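Local structure of WGR domain-containing protein (Bacteroides fragilis, 2RA8) at residues A[211-216]-A[249-254]; A[294-299]-A[321-326]. The protein is of unknown function but joins a WGR domain to leucine-rich repeats, a build that would suit binding to other macromolecules. All blocks are in the same frame, centred on the assembly; numbering follows the deposited sequence.

Contact 1: A[211-216]-A[249-254]; sequences EDILGS and DRFPNL
R250 and L214 make the polar part of this contact, where a loop reaches a helix. NH1 of R250 donates to the backbone O of L214 at 3.1 Å, a weak bond because the N-H...O angle is just 121°. CB of L214 lies over one face of the same guanidinium. With CG anti to the backbone N (chi1 -178°), the R250 chain runs out straight and bends at chi3 to bring NH1 there; a second bond, from NE to the O of P244, helps hold the group. A water spans the two backbones, donating to R250 O at 3.1 Å and more weakly to S216 O. The apolar part is slight: CG2 of I213 meets the ring edge of F251 at CZ, 4.2 Å away, the isoleucine lying nearly perpendicular to the phenylalanine side chain. One face of the F251 ring carries CG of R250, 3.7 Å above its centre. The contact lies beside consecutive strands of the parallel sheet, consistent with the leucine-rich repeat part of the protein: it places helix 207-215 next to the loop that enters strand 256-260, while I213 packs on L226 and F251 on L224 of strand 223-227.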
# COMPACT_ATOMS: atom_id res chain seq x y z
N GLU A 211 -18.23 -0.00 25.81
CA GLU A 211 -19.24 0.45 26.76
C GLU A 211 -19.85 1.76 26.34
O GLU A 211 -21.03 2.02 26.60
CB GLU A 211 -18.64 0.56 28.17
CG GLU A 211 -18.23 -0.80 28.73
CD GLU A 211 -17.78 -0.74 30.17
OE1 GLU A 211 -18.64 -0.52 31.05
OE2 GLU A 211 -16.56 -0.92 30.42
N ASP A 212 -19.05 2.61 25.69
CA ASP A 212 -19.58 3.87 25.19
C ASP A 212 -20.62 3.56 24.14
O ASP A 212 -21.70 4.16 24.13
CB ASP A 212 -18.48 4.74 24.58
CG ASP A 212 -17.60 5.40 25.63
OD1 ASP A 212 -18.07 5.56 26.78
OD2 ASP A 212 -16.45 5.76 25.31
N ILE A 213 -20.32 2.61 23.27
CA ILE A 213 -21.27 2.23 22.23
C ILE A 213 -22.53 1.65 22.83
O ILE A 213 -23.64 2.08 22.50
CB ILE A 213 -20.63 1.22 21.26
CG1 ILE A 213 -19.37 1.83 20.65
CG2 ILE A 213 -21.62 0.83 20.18
CD1 ILE A 213 -18.51 0.85 19.89
N LEU A 214 -22.37 0.69 23.74
CA LEU A 214 -23.52 0.06 24.39
C LEU A 214 -24.34 1.08 25.14
O LEU A 214 -25.56 0.97 25.24
CB LEU A 214 -23.05 -1.01 25.39
CG LEU A 214 -22.05 -2.07 24.93
CD1 LEU A 214 -21.95 -3.16 26.00
CD2 LEU A 214 -22.48 -2.67 23.62
N GLY A 215 -23.66 2.09 25.68
CA GLY A 215 -24.35 3.13 26.42
C GLY A 215 -24.97 4.21 25.55
O GLY A 215 -25.69 5.08 26.05
N SER A 216 -24.69 4.16 24.25
CA SER A 216 -25.23 5.16 23.33
C SER A 216 -26.40 4.60 22.58
O SER A 216 -26.56 3.39 22.46
CB SER A 216 -24.17 5.58 22.32
OG SER A 216 -23.01 6.07 22.96
N ASP A 249 -32.77 -5.29 18.45
CA ASP A 249 -33.41 -4.25 19.24
C ASP A 249 -32.47 -3.07 19.42
O ASP A 249 -32.91 -1.91 19.42
CB ASP A 249 -33.83 -4.79 20.62
CG ASP A 249 -34.97 -5.79 20.53
OD1 ASP A 249 -35.95 -5.52 19.82
OD2 ASP A 249 -34.88 -6.85 21.19
N ARG A 250 -31.17 -3.34 19.55
CA ARG A 250 -30.21 -2.26 19.72
C ARG A 250 -29.95 -1.49 18.44
O ARG A 250 -29.95 -0.25 18.44
CB ARG A 250 -28.88 -2.82 20.25
CG ARG A 250 -27.81 -1.76 20.51
CD ARG A 250 -26.53 -2.40 21.02
NE ARG A 250 -26.75 -3.14 22.26
CZ ARG A 250 -26.92 -2.58 23.45
NH1 ARG A 250 -26.87 -1.26 23.57
NH2 ARG A 250 -27.14 -3.33 24.52
N PHE A 251 -29.75 -2.22 17.34
CA PHE A 251 -29.48 -1.62 16.04
C PHE A 251 -30.51 -2.11 15.05
O PHE A 251 -30.21 -2.95 14.19
CB PHE A 251 -28.07 -2.03 15.56
CG PHE A 251 -26.97 -1.63 16.51
CD1 PHE A 251 -26.04 -2.56 16.96
CD2 PHE A 251 -26.84 -0.31 16.92
CE1 PHE A 251 -25.00 -2.19 17.81
CE2 PHE A 251 -25.80 0.07 17.78
CZ PHE A 251 -24.88 -0.87 18.22
N PRO A 252 -31.75 -1.60 15.13
CA PRO A 252 -32.80 -2.04 14.21
C PRO A 252 -32.60 -1.75 12.74
O PRO A 252 -33.30 -2.30 11.89
CB PRO A 252 -34.06 -1.37 14.78
CG PRO A 252 -33.51 -0.11 15.37
CD PRO A 252 -32.27 -0.60 16.08
N ASN A 253 -31.64 -0.89 12.40
CA ASN A 253 -31.40 -0.57 10.99
C ASN A 253 -30.03 -0.98 10.51
O ASN A 253 -29.64 -0.63 9.40
CB ASN A 253 -31.60 0.93 10.74
CG ASN A 253 -33.05 1.36 10.91
OD1 ASN A 253 -33.93 0.88 10.21
ND2 ASN A 253 -33.29 2.28 11.84
N LEU A 254 -29.30 -1.72 11.33
CA LEU A 254 -27.96 -2.16 10.95
C LEU A 254 -27.98 -3.10 9.74
O LEU A 254 -28.84 -3.97 9.63
CB LEU A 254 -27.29 -2.87 12.12
CG LEU A 254 -25.76 -2.96 12.06
CD1 LEU A 254 -25.15 -1.58 12.33
CD2 LEU A 254 -25.25 -3.96 13.07
O HOH W 1 -28.17 1.66 20.15

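Contact 2: A[294-299]-A[321-326]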
# COMPACT_ATOMS: atom_id res chain seq x y z
N GLU A 294 -12.09 -24.06 10.89
CA GLU A 294 -13.13 -24.45 11.83
C GLU A 294 -14.12 -23.32 11.98
O GLU A 294 -15.26 -23.53 12.41
CB GLU A 294 -12.53 -24.84 13.19
CG GLU A 294 -11.41 -23.96 13.67
CD GLU A 294 -10.74 -24.53 14.92
OE1 GLU A 294 -9.74 -23.94 15.38
OE2 GLU A 294 -11.23 -25.56 15.43
N GLY A 295 -13.70 -22.12 11.60
CA GLY A 295 -14.58 -20.98 11.67
C GLY A 295 -15.50 -21.00 10.46
O GLY A 295 -16.72 -20.87 10.59
N ALA A 296 -14.91 -21.18 9.28
CA ALA A 296 -15.67 -21.23 8.04
C ALA A 296 -16.62 -22.40 8.07
O ALA A 296 -17.72 -22.34 7.52
CB ALA A 296 -14.73 -21.36 6.85
N ARG A 297 -16.17 -23.47 8.71
CA ARG A 297 -16.95 -24.70 8.85
C ARG A 297 -18.34 -24.39 9.37
O ARG A 297 -19.34 -24.91 8.85
CB ARG A 297 -16.25 -25.62 9.86
CG ARG A 297 -15.99 -27.05 9.41
CD ARG A 297 -17.27 -27.83 9.20
NE ARG A 297 -17.74 -27.79 7.82
CZ ARG A 297 -17.04 -28.23 6.78
NH1 ARG A 297 -15.83 -28.75 6.96
NH2 ARG A 297 -17.55 -28.18 5.55
N LEU A 298 -18.41 -23.56 10.40
CA LEU A 298 -19.68 -23.19 10.99
C LEU A 298 -20.62 -22.61 9.97
O LEU A 298 -21.81 -22.94 9.94
CB LEU A 298 -19.47 -22.18 12.13
CG LEU A 298 -18.47 -22.56 13.23
CD1 LEU A 298 -18.40 -21.43 14.23
CD2 LEU A 298 -18.88 -23.85 13.93
N LEU A 299 -20.09 -21.75 9.10
CA LEU A 299 -20.90 -21.13 8.06
C LEU A 299 -21.50 -22.18 7.18
O LEU A 299 -22.70 -22.16 6.90
CB LEU A 299 -20.06 -20.19 7.20
CG LEU A 299 -19.51 -18.94 7.87
CD1 LEU A 299 -18.47 -18.30 6.95
CD2 LEU A 299 -20.64 -17.97 8.18
N ASP A 321 -6.77 -23.80 1.14
CA ASP A 321 -7.33 -23.67 -0.20
C ASP A 321 -8.52 -24.58 -0.39
O ASP A 321 -9.46 -24.23 -1.11
CB ASP A 321 -6.29 -23.94 -1.30
CG ASP A 321 -5.28 -24.99 -0.92
OD1 ASP A 321 -5.65 -25.98 -0.24
OD2 ASP A 321 -4.11 -24.84 -1.32
N GLU A 322 -8.51 -25.74 0.25
CA GLU A 322 -9.62 -26.67 0.11
C GLU A 322 -10.88 -26.08 0.70
O GLU A 322 -11.97 -26.25 0.13
CB GLU A 322 -9.27 -27.99 0.79
CG GLU A 322 -7.92 -28.55 0.34
CD GLU A 322 -7.67 -29.97 0.83
OE1 GLU A 322 -7.76 -30.20 2.05
OE2 GLU A 322 -7.36 -30.84 -0.02
N MSE A 323 -10.76 -25.39 1.83
CA MSE A 323 -11.91 -24.76 2.48
C MSE A 323 -12.41 -23.59 1.65
O MSE A 323 -13.63 -23.37 1.54
CB MSE A 323 -11.54 -24.28 3.89
CG MSE A 323 -12.64 -23.48 4.58
SE MSE A 323 -14.34 -24.43 4.72
CE MSE A 323 -13.95 -25.48 6.30
N LYS A 324 -11.49 -22.83 1.07
CA LYS A 324 -11.87 -21.71 0.23
C LYS A 324 -12.62 -22.19 -0.99
O LYS A 324 -13.57 -21.54 -1.44
CB LYS A 324 -10.64 -20.87 -0.17
CG LYS A 324 -10.10 -20.00 0.97
CD LYS A 324 -8.90 -19.14 0.54
CE LYS A 324 -7.65 -19.99 0.37
NZ LYS A 324 -6.48 -19.19 -0.12
N LYS A 325 -12.22 -23.34 -1.54
CA LYS A 325 -12.91 -23.89 -2.70
C LYS A 325 -14.32 -24.25 -2.30
O LYS A 325 -15.28 -23.94 -3.00
CB LYS A 325 -12.23 -25.17 -3.21
CG LYS A 325 -10.78 -25.02 -3.63
CD LYS A 325 -10.62 -24.27 -4.94
CE LYS A 325 -9.15 -24.22 -5.35
NZ LYS A 325 -8.93 -23.59 -6.68
N GLU A 326 -14.45 -24.92 -1.15
CA GLU A 326 -15.75 -25.34 -0.64
C GLU A 326 -16.64 -24.16 -0.40
O GLU A 326 -17.80 -24.16 -0.80
CB GLU A 326 -15.58 -26.10 0.68
CG GLU A 326 -16.71 -27.10 0.95
CD GLU A 326 -16.55 -27.82 2.27
OE1 GLU A 326 -15.40 -28.14 2.64
OE2 GLU A 326 -17.58 -28.10 2.93
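M323, a selenomethionine, reaches from helix 321-330 to helix 293-300 and meets both A296 and R297. Its CG lies 3.7 Å from CB of A296 and its SE 3.8 Å from the same methyl, so the alanine rests against the middle of the chain. The terminal CE goes further, over one face of the R297 guanidinium, 3.8 Å from NH1 and displaced toward the rim of the group. CG of M323 stands anti to its backbone N, which sends the chain across to the other helix; the bends at chi2 and chi3 then turn CE in toward R297.

The edge of the guanidinium is used differently. NH2 of R297 forms a salt bridge with OE2 of E326 at 2.6 Å, the oxygen lying in the guanidinium plane. The N-H...O angle of 120° makes the hydrogen bond weak, and the carboxylate is turned 40° from the guanidinium. One guanidinium thus uses its face for the selenomethionine methyl and its edge for the carboxylate. NE of R297 has a long, weak ion pair with D301, just beyond its helix, and E326 also packs on L300 of helix 293-300.

Behind this shell, S320 OG accepts a hydrogen bond from the backbone N of M323, at the start of helix 321-330, and L319 packs against A296. The helix axes run nearly parallel, 17° apart, with a closest approach of 10.5 Å. Near-parallel helices alongside a parallel sheet are consistent with the leucine-rich repeat fold. Helix 265-274 packs on helix 293-300 through L298 and L299, strand 311-313 runs between the two helices in sequence, and the backbone N of D321 is hydrogen-bonded to OD2 of D321 of the second subunit.

Contact 1 closes before contact 2 opens along the chain, and their centres lie 31 Å apart; the nearest atoms are about 16 Å from each other, so they do not touch. What they share is the ten-strand parallel sheet, whose strands follow one another in chain order, as expected of leucine-rich repeats. Contact 1 spans strand 223-227 and leads into strand 256-260; contact 2 brackets strand 311-313, close to the terminal strand 334-336. One joins a helix to a loop, the other a helix to a helix. Contact 2 alone borders the second subunit, placing it at the dimer interface.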